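Local coordinates for putative immunoglobulin-blocking virulence protein (Mycoplasma mycoides subsp. capri, PDB 7ADK) that probably takes part in blocking host immunoglobulins as a mycoplasma virulence factor, and is found in complex with a lipoprotein, at residues Glu269-Leu273 against Glu283-Leu287; Ser653-Leu657 against Thr694-Gly700; Thr685-Ser691 against Lys719-Ile723. One frame throughout, in Å; residues are numbered along the deposited sequence.

Interaction 1. Residues Glu269-Leu273 against Glu283-Leu287; sequences EYPKL and EYIWL
Leu273 sets its CD2 methyl over one face of the Trp286 indole, and this is the tight part of the contact. The methyl makes a CH-pi interaction with the six-membered ring, 3.5 Å from CD2 to the ring centroid and only 13° off the ring normal. The indole reaches across from helix 280-288 to helix 270-273 because CG of Trp286 stands anti to the backbone N (chi1 -172°). Its far rim meets the start of the other segment edge-on. Trp286 CZ3 lies 3.9 Å from Tyr270 CB, in the indole plane.

The other side is looser. The Tyr270 ring passes Leu287 obliquely, with Tyr270 CD1 4.2 Å from Leu287 CD1. Glu283 OE2 comes no closer than 4.1 Å to Tyr270 CE1, with the carboxylate and ring planes 19° apart. Glu269 forms the solvent-exposed rim, its OE1 3.9 Å from Trp286 CZ2 at the ring edge. Elsewhere, Phe277, from a loop, meets the indole, Ile227 of helix 227-235 touches it, and Lys263 makes a cation-pi contact with it.

The two segments therefore pack without hydrogen bonds between them. The contact rests mainly on van der Waals packing, probably helped by the charge pattern of the indole. The electron-rich pi face takes a methyl group, and the slightly positive rim probably tolerates the carboxylate of Glu269.

Interaction 2. Residues Ser653-Leu657 against Thr694-Gly700; sequences SSDEL and TLLSDEG
Ser654 and Leu657 of the loop after strand 650-652 pack on the residues that lead into helix 698-709. Two small motifs meet here. Ser654 is the centre of an inverse gamma turn, and Ser697 is the N-cap of the helix.

Hydrogen bonding across the contact comes from one side chain. Ser654 OG donates to Thr694 O at 2.8 Å. The hydroxyl stands above the carbonyl plane, 39° out of it. Within the helix start, Gly700 N makes a weak capping bond to Ser697 OG. Ser697 chi1 is 67°, which places OG between its backbone N and carbonyl carbon and turns it toward the first helical turn.

Apolar packing joins Leu657 to Leu696. The Leu657 CD1 methyl is 4.0 Å from Leu696 CD2, and the two side chains lie obliquely to each other. Leu696 also packs on Leu704 of helix 698-709, and Glu656 packs against Leu704 and Tyr707.

Leu657 also packs against polar atoms. Its CD2 methyl rests 3.6 Å from Leu695 O, and Leu657 CG lies beside the capping hydroxyl, Ser697 OG.

Two polar groups have partners outside the segments. Glu699 OE1 is hydrogen-bonded to Asn661 ND2. Glu656 O, which Gly700 CA also meets, accepts from Asn703 ND2.

The backbones come close at Gly700, whose CA is 3.9 Å from Leu657 CA. There Gly700 CA makes its CA-H...O contact with Glu656 O, at 3.5 Å and 159° at the hydrogen.

Interaction 3. Residues Thr685-Ser691 against Lys719-Ile723; sequences TTSIRIS and KQIQI
Strands 688-690 and 720-722 run parallel, 23° apart, with Ile688 paired to Gln720, Arg689 to Ile721 and Ile690 to Gln722. Ile688 N donates to Lys719 O, and Ile688 O accepts from Ile721 N at 2.9 Å. Ile690 N then donates to Ile721 O at 2.9 Å in a nearly straight bond (170°).

Ile721 and Arg689 share one face of the sheet. Arg689 CG lies 3.7 Å from Ile721 CG2 and 3.8 Å from Ile723 CG2. So the aliphatic part of the arginine covers two isoleucine methyls, while its charged end makes a cation-pi contact with Tyr649. Ser687 lies against Ile721, its OG 3.4 Å from Ile721 CG1. The same OG makes a weak bond to Gln720 O.

At the loop end, Lys719 NZ donates to Thr685 O at 2.9 Å, meeting the oxygen almost head-on. The lysine side chain is kinked at chi3 (-61°). That NZ also forms a salt bridge with Asp158 of the lipoprotein chain, and Thr685 OG1 is hydrogen-bonded to Glu258 O of that chain.

Strand 688-690 is the middle of a three-stranded parallel sheet, with strand 650-652 along its other edge. The connection to strand 720-722 runs through helices 698-709 and 712-715, a beta-alpha-beta crossover; helix 698-709 covers the Ile688 and Gln720 face.

Interactions 2 and 3 belong to the same part of the fold, with centres 14 Å apart. They touch directly: Ser653 CA packs 3.6 Å from Ser691 OG, a hydroxyl that is hydrogen-bonded to Glu651, and Glu656 OE1 is 4.0 Å from Ile690 CD1. The chain leaves strand 688-690, passes through 694-697 and enters helix 698-709, so the loop contact sits at the start of the crossover that brings strand 720-722 alongside. Interaction 1 is remote from both, about 77 Å from interaction 2 and 76 Å from interaction 3 between centres. Of the three, interaction 3 alone borders the lipoprotein chain. The other two pack within this chain.

Interaction 1. Residues Glu269-Leu273 against Glu283-Leu287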
ATOM      1  N   GLU A 269     -52.784  27.695  15.502  1.00102.08           N
ATOM      2  CA  GLU A 269     -52.718  26.972  14.220  1.00102.08           C
ATOM      3  C   GLU A 269     -52.271  25.507  14.368  1.00102.08           C
ATOM      4  O   GLU A 269     -52.756  24.641  13.645  1.00102.08           O
ATOM      5  CB  GLU A 269     -51.783  27.706  13.246  1.00102.08           C
ATOM      6  CG  GLU A 269     -52.358  29.031  12.727  1.00102.08           C
ATOM      7  CD  GLU A 269     -51.588  29.563  11.512  1.00102.08           C
ATOM      8  OE1 GLU A 269     -50.345  29.651  11.559  1.00102.08           O
ATOM      9  OE2 GLU A 269     -52.214  29.922  10.498  1.00102.08           O
ATOM     10  N   TYR A 270     -51.363  25.211  15.301  1.00 98.29           N
ATOM     11  CA  TYR A 270     -50.707  23.912  15.456  1.00 98.29           C
ATOM     12  C   TYR A 270     -51.647  22.699  15.572  1.00 98.29           C
ATOM     13  O   TYR A 270     -51.459  21.763  14.795  1.00 98.29           O
ATOM     14  CB  TYR A 270     -49.704  23.985  16.617  1.00 98.29           C
ATOM     15  CG  TYR A 270     -49.172  22.642  17.086  1.00 98.29           C
ATOM     16  CD1 TYR A 270     -48.059  22.035  16.477  1.00 98.29           C
ATOM     17  CD2 TYR A 270     -49.815  21.978  18.145  1.00 98.29           C
ATOM     18  CE1 TYR A 270     -47.605  20.778  16.910  1.00 98.29           C
ATOM     19  CE2 TYR A 270     -49.374  20.721  18.577  1.00 98.29           C
ATOM     20  CZ  TYR A 270     -48.265  20.114  17.962  1.00 98.29           C
ATOM     21  OH  TYR A 270     -47.830  18.908  18.389  1.00 98.29           O
ATOM     22  N   PRO A 271     -52.660  22.677  16.461  1.00100.24           N
ATOM     23  CA  PRO A 271     -53.460  21.477  16.707  1.00100.24           C
ATOM     24  C   PRO A 271     -54.315  21.042  15.508  1.00100.24           C
ATOM     25  O   PRO A 271     -54.612  19.852  15.368  1.00100.24           O
ATOM     26  CB  PRO A 271     -54.302  21.790  17.942  1.00100.24           C
ATOM     27  CG  PRO A 271     -54.372  23.304  17.988  1.00100.24           C
ATOM     28  CD  PRO A 271     -53.042  23.724  17.391  1.00100.24           C
ATOM     29  N   LYS A 272     -54.669  21.978  14.617  1.00101.72           N
ATOM     30  CA  LYS A 272     -55.330  21.674  13.341  1.00101.72           C
ATOM     31  C   LYS A 272     -54.297  21.320  12.279  1.00101.72           C
ATOM     32  O   LYS A 272     -54.358  20.242  11.688  1.00101.72           O
ATOM     33  CB  LYS A 272     -56.231  22.845  12.910  1.00101.72           C
ATOM     34  CG  LYS A 272     -57.364  23.170  13.897  1.00101.72           C
ATOM     35  CD  LYS A 272     -58.309  21.999  14.179  1.00101.72           C
ATOM     36  CE  LYS A 272     -59.524  22.402  15.012  1.00101.72           C
ATOM     37  NZ  LYS A 272     -59.175  22.795  16.387  1.00101.72           N
ATOM     38  N   LEU A 273     -53.319  22.208  12.071  1.00104.49           N
ATOM     39  CA  LEU A 273     -52.341  22.129  10.982  1.00104.49           C
ATOM     40  C   LEU A 273     -51.431  20.896  11.081  1.00104.49           C
ATOM     41  O   LEU A 273     -50.991  20.407  10.048  1.00104.49           O
ATOM     42  CB  LEU A 273     -51.535  23.442  10.948  1.00104.49           C
ATOM     43  CG  LEU A 273     -50.699  23.662   9.674  1.00104.49           C
ATOM     44  CD1 LEU A 273     -51.532  24.168   8.505  1.00104.49           C
ATOM     45  CD2 LEU A 273     -49.631  24.705   9.943  1.00104.49           C
ATOM     46  N   GLU A 283     -43.162  19.199   8.486  1.00 94.84           N
ATOM     47  CA  GLU A 283     -43.681  19.475   9.827  1.00 94.84           C
ATOM     48  C   GLU A 283     -42.647  20.144  10.736  1.00 94.84           C
ATOM     49  O   GLU A 283     -42.849  21.279  11.156  1.00 94.84           O
ATOM     50  CB  GLU A 283     -44.306  18.194  10.417  1.00 94.84           C
ATOM     51  CG  GLU A 283     -44.568  18.107  11.932  1.00 94.84           C
ATOM     52  CD  GLU A 283     -45.473  19.153  12.591  1.00 94.84           C
ATOM     53  OE1 GLU A 283     -45.771  20.217  12.012  1.00 94.84           O
ATOM     54  OE2 GLU A 283     -45.875  18.894  13.747  1.00 94.84           O
ATOM     55  N   TYR A 284     -41.535  19.503  11.091  1.00 89.68           N
ATOM     56  CA  TYR A 284     -40.832  19.967  12.289  1.00 89.68           C
ATOM     57  C   TYR A 284     -39.881  21.150  11.988  1.00 89.68           C
ATOM     58  O   TYR A 284     -39.558  21.921  12.886  1.00 89.68           O
ATOM     59  CB  TYR A 284     -40.479  18.743  13.162  1.00 89.68           C
ATOM     60  CG  TYR A 284     -39.252  17.869  12.990  1.00 89.68           C
ATOM     61  CD1 TYR A 284     -39.132  17.041  11.868  1.00 89.68           C
ATOM     62  CD2 TYR A 284     -38.686  17.372  14.179  1.00 89.68           C
ATOM     63  CE1 TYR A 284     -38.313  15.900  11.843  1.00 89.68           C
ATOM     64  CE2 TYR A 284     -37.904  16.208  14.202  1.00 89.68           C
ATOM     65  CZ  TYR A 284     -37.682  15.479  13.022  1.00 89.68           C
ATOM     66  OH  TYR A 284     -36.921  14.361  13.036  1.00 89.68           O
ATOM     67  N   ILE A 285     -39.658  21.470  10.699  1.00 84.49           N
ATOM     68  CA  ILE A 285     -39.258  22.805  10.196  1.00 84.49           C
ATOM     69  C   ILE A 285     -40.233  23.913  10.640  1.00 84.49           C
ATOM     70  O   ILE A 285     -39.823  25.009  11.028  1.00 84.49           O
ATOM     71  CB  ILE A 285     -39.126  22.783   8.644  1.00 84.49           C
ATOM     72  CG1 ILE A 285     -37.829  22.053   8.235  1.00 84.49           C
ATOM     73  CG2 ILE A 285     -39.134  24.181   8.003  1.00 84.49           C
ATOM     74  CD1 ILE A 285     -37.653  21.794   6.737  1.00 84.49           C
ATOM     75  N   TRP A 286     -41.539  23.659  10.598  1.00 86.63           N
ATOM     76  CA  TRP A 286     -42.560  24.614  11.015  1.00 86.63           C
ATOM     77  C   TRP A 286     -42.599  24.788  12.539  1.00 86.63           C
ATOM     78  O   TRP A 286     -43.136  25.786  13.016  1.00 86.63           O
ATOM     79  CB  TRP A 286     -43.913  24.226  10.393  1.00 86.63           C
ATOM     80  CG  TRP A 286     -45.048  25.186  10.556  1.00 86.63           C
ATOM     81  CD1 TRP A 286     -45.312  26.255   9.777  1.00 86.63           C
ATOM     82  CD2 TRP A 286     -46.105  25.168  11.555  1.00 86.63           C
ATOM     83  NE1 TRP A 286     -46.378  26.954  10.296  1.00 86.63           N
ATOM     84  CE2 TRP A 286     -46.877  26.353  11.421  1.00 86.63           C
ATOM     85  CE3 TRP A 286     -46.514  24.253  12.543  1.00 86.63           C
ATOM     86  CZ2 TRP A 286     -47.918  26.672  12.298  1.00 86.63           C
ATOM     87  CZ3 TRP A 286     -47.614  24.525  13.373  1.00 86.63           C
ATOM     88  CH2 TRP A 286     -48.288  25.750  13.285  1.00 86.63           C
ATOM     89  N   LEU A 287     -42.015  23.898  13.347  1.00 82.88           N
ATOM     90  CA  LEU A 287     -41.826  24.149  14.783  1.00 82.88           C
ATOM     91  C   LEU A 287     -40.693  25.153  15.009  1.00 82.88           C
ATOM     92  O   LEU A 287     -40.948  26.228  15.525  1.00 82.88           O
ATOM     93  CB  LEU A 287     -41.620  22.854  15.596  1.00 82.88           C
ATOM     94  CG  LEU A 287     -42.842  22.024  16.005  1.00 82.88           C
ATOM     95  CD1 LEU A 287     -43.902  22.864  16.684  1.00 82.88           C
ATOM     96  CD2 LEU A 287     -43.491  21.286  14.863  1.00 82.88           C
TER

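Interaction 2. Residues Ser653-Leu657 against Thr694-Gly700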
ATOM      1  N   SER A 653      19.649 -15.350  27.008  1.00 73.26           N
ATOM      2  CA  SER A 653      20.225 -15.948  28.216  1.00 73.26           C
ATOM      3  C   SER A 653      19.129 -16.278  29.247  1.00 73.26           C
ATOM      4  O   SER A 653      17.974 -15.878  29.115  1.00 73.26           O
ATOM      5  CB  SER A 653      21.294 -15.004  28.784  1.00 73.26           C
ATOM      6  OG  SER A 653      22.035 -15.586  29.831  1.00 73.26           O
ATOM      7  N   SER A 654      19.463 -16.881  30.382  1.00 75.58           N
ATOM      8  CA  SER A 654      18.561 -16.953  31.538  1.00 75.58           C
ATOM      9  C   SER A 654      18.587 -15.645  32.374  1.00 75.58           C
ATOM     10  O   SER A 654      18.741 -15.667  33.590  1.00 75.58           O
ATOM     11  CB  SER A 654      18.853 -18.232  32.329  1.00 75.58           C
ATOM     12  OG  SER A 654      17.706 -18.674  33.008  1.00 75.58           O
ATOM     13  N   ASP A 655      18.446 -14.479  31.735  1.00 76.75           N
ATOM     14  CA  ASP A 655      18.137 -13.186  32.379  1.00 76.75           C
ATOM     15  C   ASP A 655      16.621 -12.961  32.543  1.00 76.75           C
ATOM     16  O   ASP A 655      16.184 -11.962  33.102  1.00 76.75           O
ATOM     17  CB  ASP A 655      18.756 -11.996  31.614  1.00 76.75           C
ATOM     18  CG  ASP A 655      17.993 -11.577  30.354  1.00 76.75           C
ATOM     19  OD1 ASP A 655      17.448 -12.468  29.688  1.00 76.75           O
ATOM     20  OD2 ASP A 655      17.937 -10.370  30.020  1.00 76.75           O
ATOM     21  N   GLU A 656      15.784 -13.869  32.053  1.00 76.78           N
ATOM     22  CA  GLU A 656      14.331 -13.732  32.066  1.00 76.78           C
ATOM     23  C   GLU A 656      13.747 -13.683  33.472  1.00 76.78           C
ATOM     24  O   GLU A 656      12.664 -13.154  33.650  1.00 76.78           O
ATOM     25  CB  GLU A 656      13.685 -14.856  31.252  1.00 76.78           C
ATOM     26  CG  GLU A 656      14.121 -14.811  29.789  1.00 76.78           C
ATOM     27  CD  GLU A 656      13.188 -15.602  28.881  1.00 76.78           C
ATOM     28  OE1 GLU A 656      13.306 -16.842  28.833  1.00 76.78           O
ATOM     29  OE2 GLU A 656      12.330 -14.981  28.224  1.00 76.78           O
ATOM     30  N   LEU A 657      14.474 -14.158  34.485  1.00 78.55           N
ATOM     31  CA  LEU A 657      14.138 -13.993  35.903  1.00 78.55           C
ATOM     32  C   LEU A 657      14.095 -12.510  36.317  1.00 78.55           C
ATOM     33  O   LEU A 657      13.398 -12.139  37.259  1.00 78.55           O
ATOM     34  CB  LEU A 657      15.193 -14.709  36.760  1.00 78.55           C
ATOM     35  CG  LEU A 657      15.228 -16.242  36.662  1.00 78.55           C
ATOM     36  CD1 LEU A 657      15.961 -16.772  35.437  1.00 78.55           C
ATOM     37  CD2 LEU A 657      15.958 -16.793  37.881  1.00 78.55           C
ATOM     38  N   THR A 694      21.055 -21.950  34.134  1.00 87.28           N
ATOM     39  CA  THR A 694      20.275 -21.469  35.285  1.00 87.28           C
ATOM     40  C   THR A 694      18.764 -21.675  35.110  1.00 87.28           C
ATOM     41  O   THR A 694      18.174 -21.246  34.113  1.00 87.28           O
ATOM     42  CB  THR A 694      20.574 -19.981  35.534  1.00 87.28           C
ATOM     43  OG1 THR A 694      21.961 -19.757  35.633  1.00 87.28           O
ATOM     44  CG2 THR A 694      19.925 -19.435  36.792  1.00 87.28           C
ATOM     45  N   LEU A 695      18.106 -22.260  36.121  1.00 82.85           N
ATOM     46  CA  LEU A 695      16.659 -22.510  36.138  1.00 82.85           C
ATOM     47  C   LEU A 695      15.838 -21.208  36.205  1.00 82.85           C
ATOM     48  O   LEU A 695      16.237 -20.249  36.858  1.00 82.85           O
ATOM     49  CB  LEU A 695      16.266 -23.421  37.319  1.00 82.85           C
ATOM     50  CG  LEU A 695      16.895 -24.830  37.342  1.00 82.85           C
ATOM     51  CD1 LEU A 695      18.261 -24.864  38.031  1.00 82.85           C
ATOM     52  CD2 LEU A 695      15.981 -25.794  38.099  1.00 82.85           C
ATOM     53  N   LEU A 696      14.660 -21.177  35.579  1.00 79.82           N
ATOM     54  CA  LEU A 696      13.718 -20.051  35.680  1.00 79.82           C
ATOM     55  C   LEU A 696      13.026 -19.991  37.049  1.00 79.82           C
ATOM     56  O   LEU A 696      12.631 -21.015  37.602  1.00 79.82           O
ATOM     57  CB  LEU A 696      12.650 -20.118  34.577  1.00 79.82           C
ATOM     58  CG  LEU A 696      13.179 -20.158  33.142  1.00 79.82           C
ATOM     59  CD1 LEU A 696      11.985 -20.318  32.216  1.00 79.82           C
ATOM     60  CD2 LEU A 696      13.920 -18.888  32.756  1.00 79.82           C
ATOM     61  N   SER A 697      12.821 -18.774  37.546  1.00 83.95           N
ATOM     62  CA  SER A 697      11.953 -18.472  38.690  1.00 83.95           C
ATOM     63  C   SER A 697      10.499 -18.237  38.254  1.00 83.95           C
ATOM     64  O   SER A 697      10.183 -18.277  37.066  1.00 83.95           O
ATOM     65  CB  SER A 697      12.489 -17.236  39.411  1.00 83.95           C
ATOM     66  OG  SER A 697      12.369 -16.085  38.599  1.00 83.95           O
ATOM     67  N   ASP A 698       9.616 -17.936  39.207  1.00 88.26           N
ATOM     68  CA  ASP A 698       8.223 -17.538  38.984  1.00 88.26           C
ATOM     69  C   ASP A 698       8.093 -16.343  38.013  1.00 88.26           C
ATOM     70  O   ASP A 698       7.370 -16.433  37.027  1.00 88.26           O
ATOM     71  CB  ASP A 698       7.599 -17.248  40.352  1.00 88.26           C
ATOM     72  CG  ASP A 698       6.102 -16.936  40.332  1.00 88.26           C
ATOM     73  OD1 ASP A 698       5.382 -17.388  39.428  1.00 88.26           O
ATOM     74  OD2 ASP A 698       5.635 -16.233  41.234  1.00 88.26           O
ATOM     75  N   GLU A 699       8.844 -15.246  38.184  1.00 88.62           N
ATOM     76  CA  GLU A 699       8.850 -14.153  37.194  1.00 88.62           C
ATOM     77  C   GLU A 699       9.585 -14.520  35.901  1.00 88.62           C
ATOM     78  O   GLU A 699       9.253 -13.996  34.842  1.00 88.62           O
ATOM     79  CB  GLU A 699       9.393 -12.855  37.794  1.00 88.62           C
ATOM     80  CG  GLU A 699       8.457 -12.257  38.852  1.00 88.62           C
ATOM     81  CD  GLU A 699       7.007 -12.087  38.376  1.00 88.62           C
ATOM     82  OE1 GLU A 699       6.777 -11.527  37.283  1.00 88.62           O
ATOM     83  OE2 GLU A 699       6.081 -12.482  39.105  1.00 88.62           O
ATOM     84  N   GLY A 700      10.498 -15.489  35.940  1.00 84.80           N
ATOM     85  CA  GLY A 700      11.077 -16.109  34.752  1.00 84.80           C
ATOM     86  C   GLY A 700      10.035 -16.790  33.869  1.00 84.80           C
ATOM     87  O   GLY A 700      10.044 -16.590  32.654  1.00 84.80           O
TER

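Interaction 3. Residues Thr685-Ser691 against Lys719-Ile723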
ATOM      1  N   THR A 685       9.874 -17.392  13.356  1.00 70.57           N
ATOM      2  CA  THR A 685       8.996 -18.568  13.350  1.00 70.57           C
ATOM      3  C   THR A 685       9.743 -19.847  13.737  1.00 70.57           C
ATOM      4  O   THR A 685       9.140 -20.913  13.853  1.00 70.57           O
ATOM      5  CB  THR A 685       8.285 -18.723  11.995  1.00 70.57           C
ATOM      6  OG1 THR A 685       9.215 -18.912  10.955  1.00 70.57           O
ATOM      7  CG2 THR A 685       7.450 -17.489  11.642  1.00 70.57           C
ATOM      8  N   THR A 686      11.047 -19.776  14.000  1.00 73.45           N
ATOM      9  CA  THR A 686      11.726 -20.723  14.903  1.00 73.45           C
ATOM     10  C   THR A 686      11.660 -20.184  16.346  1.00 73.45           C
ATOM     11  O   THR A 686      11.172 -19.090  16.625  1.00 73.45           O
ATOM     12  CB  THR A 686      13.144 -21.052  14.379  1.00 73.45           C
ATOM     13  OG1 THR A 686      12.994 -21.738  13.162  1.00 73.45           O
ATOM     14  CG2 THR A 686      14.016 -21.976  15.231  1.00 73.45           C
ATOM     15  N   SER A 687      12.051 -21.002  17.306  1.00 70.88           N
ATOM     16  CA  SER A 687      11.782 -20.807  18.721  1.00 70.88           C
ATOM     17  C   SER A 687      12.434 -19.586  19.375  1.00 70.88           C
ATOM     18  O   SER A 687      13.398 -19.012  18.882  1.00 70.88           O
ATOM     19  CB  SER A 687      12.305 -22.048  19.454  1.00 70.88           C
ATOM     20  OG  SER A 687      11.923 -23.232  18.790  1.00 70.88           O
ATOM     21  N   ILE A 688      12.001 -19.289  20.596  1.00 70.07           N
ATOM     22  CA  ILE A 688      12.874 -18.623  21.564  1.00 70.07           C
ATOM     23  C   ILE A 688      13.935 -19.645  21.988  1.00 70.07           C
ATOM     24  O   ILE A 688      13.600 -20.669  22.588  1.00 70.07           O
ATOM     25  CB  ILE A 688      12.071 -18.126  22.775  1.00 70.07           C
ATOM     26  CG1 ILE A 688      11.048 -17.074  22.318  1.00 70.07           C
ATOM     27  CG2 ILE A 688      13.010 -17.575  23.855  1.00 70.07           C
ATOM     28  CD1 ILE A 688      10.241 -16.476  23.462  1.00 70.07           C
ATOM     29  N   ARG A 689      15.206 -19.392  21.687  1.00 68.17           N
ATOM     30  CA  ARG A 689      16.327 -20.217  22.143  1.00 68.17           C
ATOM     31  C   ARG A 689      16.760 -19.730  23.515  1.00 68.17           C
ATOM     32  O   ARG A 689      17.270 -18.623  23.644  1.00 68.17           O
ATOM     33  CB  ARG A 689      17.453 -20.173  21.101  1.00 68.17           C
ATOM     34  CG  ARG A 689      18.760 -20.835  21.581  1.00 68.17           C
ATOM     35  CD  ARG A 689      19.901 -20.789  20.561  1.00 68.17           C
ATOM     36  NE  ARG A 689      19.640 -21.577  19.341  1.00 68.17           N
ATOM     37  CZ  ARG A 689      20.524 -21.813  18.389  1.00 68.17           C
ATOM     38  NH1 ARG A 689      21.762 -21.435  18.472  1.00 68.17           N
ATOM     39  NH2 ARG A 689      20.181 -22.437  17.310  1.00 68.17           N
ATOM     40  N   ILE A 690      16.589 -20.569  24.525  1.00 69.01           N
ATOM     41  CA  ILE A 690      17.001 -20.288  25.896  1.00 69.01           C
ATOM     42  C   ILE A 690      18.389 -20.903  26.091  1.00 69.01           C
ATOM     43  O   ILE A 690      18.557 -22.119  25.971  1.00 69.01           O
ATOM     44  CB  ILE A 690      15.956 -20.833  26.892  1.00 69.01           C
ATOM     45  CG1 ILE A 690      14.596 -20.136  26.675  1.00 69.01           C
ATOM     46  CG2 ILE A 690      16.452 -20.650  28.335  1.00 69.01           C
ATOM     47  CD1 ILE A 690      13.458 -20.635  27.559  1.00 69.01           C
ATOM     48  N   SER A 691      19.393 -20.074  26.371  1.00 73.13           N
ATOM     49  CA  SER A 691      20.777 -20.494  26.628  1.00 73.13           C
ATOM     50  C   SER A 691      21.162 -20.375  28.115  1.00 73.13           C
ATOM     51  O   SER A 691      20.497 -19.694  28.894  1.00 73.13           O
ATOM     52  CB  SER A 691      21.729 -19.732  25.697  1.00 73.13           C
ATOM     53  OG  SER A 691      21.752 -18.360  25.989  1.00 73.13           O
ATOM     54  N   LYS A 719       6.833 -22.189  20.155  1.00 77.11           N
ATOM     55  CA  LYS A 719       8.035 -23.040  20.143  1.00 77.11           C
ATOM     56  C   LYS A 719       9.177 -22.514  21.018  1.00 77.11           C
ATOM     57  O   LYS A 719       9.598 -21.362  20.926  1.00 77.11           O
ATOM     58  CB  LYS A 719       8.507 -23.284  18.702  1.00 77.11           C
ATOM     59  CG  LYS A 719       7.500 -24.152  17.940  1.00 77.11           C
ATOM     60  CD  LYS A 719       7.943 -24.519  16.522  1.00 77.11           C
ATOM     61  CE  LYS A 719       8.137 -23.278  15.650  1.00 77.11           C
ATOM     62  NZ  LYS A 719       8.275 -23.618  14.213  1.00 77.11           N
ATOM     63  N   GLN A 720       9.737 -23.401  21.826  1.00 79.61           N
ATOM     64  CA  GLN A 720      10.883 -23.149  22.700  1.00 79.61           C
ATOM     65  C   GLN A 720      12.077 -24.002  22.261  1.00 79.61           C
ATOM     66  O   GLN A 720      11.915 -25.047  21.643  1.00 79.61           O
ATOM     67  CB  GLN A 720      10.499 -23.455  24.149  1.00 79.61           C
ATOM     68  CG  GLN A 720       9.418 -22.533  24.725  1.00 79.61           C
ATOM     69  CD  GLN A 720       8.878 -23.042  26.061  1.00 79.61           C
ATOM     70  OE1 GLN A 720       9.599 -23.555  26.894  1.00 79.61           O
ATOM     71  NE2 GLN A 720       7.602 -22.901  26.338  1.00 79.61           N
ATOM     72  N   ILE A 721      13.296 -23.568  22.544  1.00 78.19           N
ATOM     73  CA  ILE A 721      14.520 -24.358  22.357  1.00 78.19           C
ATOM     74  C   ILE A 721      15.317 -24.305  23.659  1.00 78.19           C
ATOM     75  O   ILE A 721      15.561 -23.222  24.174  1.00 78.19           O
ATOM     76  CB  ILE A 721      15.328 -23.858  21.134  1.00 78.19           C
ATOM     77  CG1 ILE A 721      14.894 -24.593  19.854  1.00 78.19           C
ATOM     78  CG2 ILE A 721      16.838 -24.009  21.347  1.00 78.19           C
ATOM     79  CD1 ILE A 721      15.355 -23.937  18.546  1.00 78.19           C
ATOM     80  N   GLN A 722      15.802 -25.448  24.134  1.00 86.51           N
ATOM     81  CA  GLN A 722      16.807 -25.503  25.192  1.00 86.51           C
ATOM     82  C   GLN A 722      18.077 -26.155  24.645  1.00 86.51           C
ATOM     83  O   GLN A 722      18.051 -27.316  24.242  1.00 86.51           O
ATOM     84  CB  GLN A 722      16.212 -26.231  26.400  1.00 86.51           C
ATOM     85  CG  GLN A 722      17.167 -26.295  27.598  1.00 86.51           C
ATOM     86  CD  GLN A 722      16.477 -26.532  28.944  1.00 86.51           C
ATOM     87  OE1 GLN A 722      15.280 -26.379  29.115  1.00 86.51           O
ATOM     88  NE2 GLN A 722      17.218 -26.858  29.980  1.00 86.51           N
ATOM     89  N   ILE A 723      19.186 -25.406  24.586  1.00 88.63           N
ATOM     90  CA  ILE A 723      20.477 -25.930  24.102  1.00 88.63           C
ATOM     91  C   ILE A 723      21.008 -27.006  25.073  1.00 88.63           C
ATOM     92  O   ILE A 723      20.602 -26.995  26.235  1.00 88.63           O
ATOM     93  CB  ILE A 723      21.482 -24.792  23.798  1.00 88.63           C
ATOM     94  CG1 ILE A 723      22.147 -24.200  25.048  1.00 88.63           C
ATOM     95  CG2 ILE A 723      20.827 -23.708  22.931  1.00 88.63           C
ATOM     96  CD1 ILE A 723      23.252 -23.180  24.741  1.00 88.63           C
TER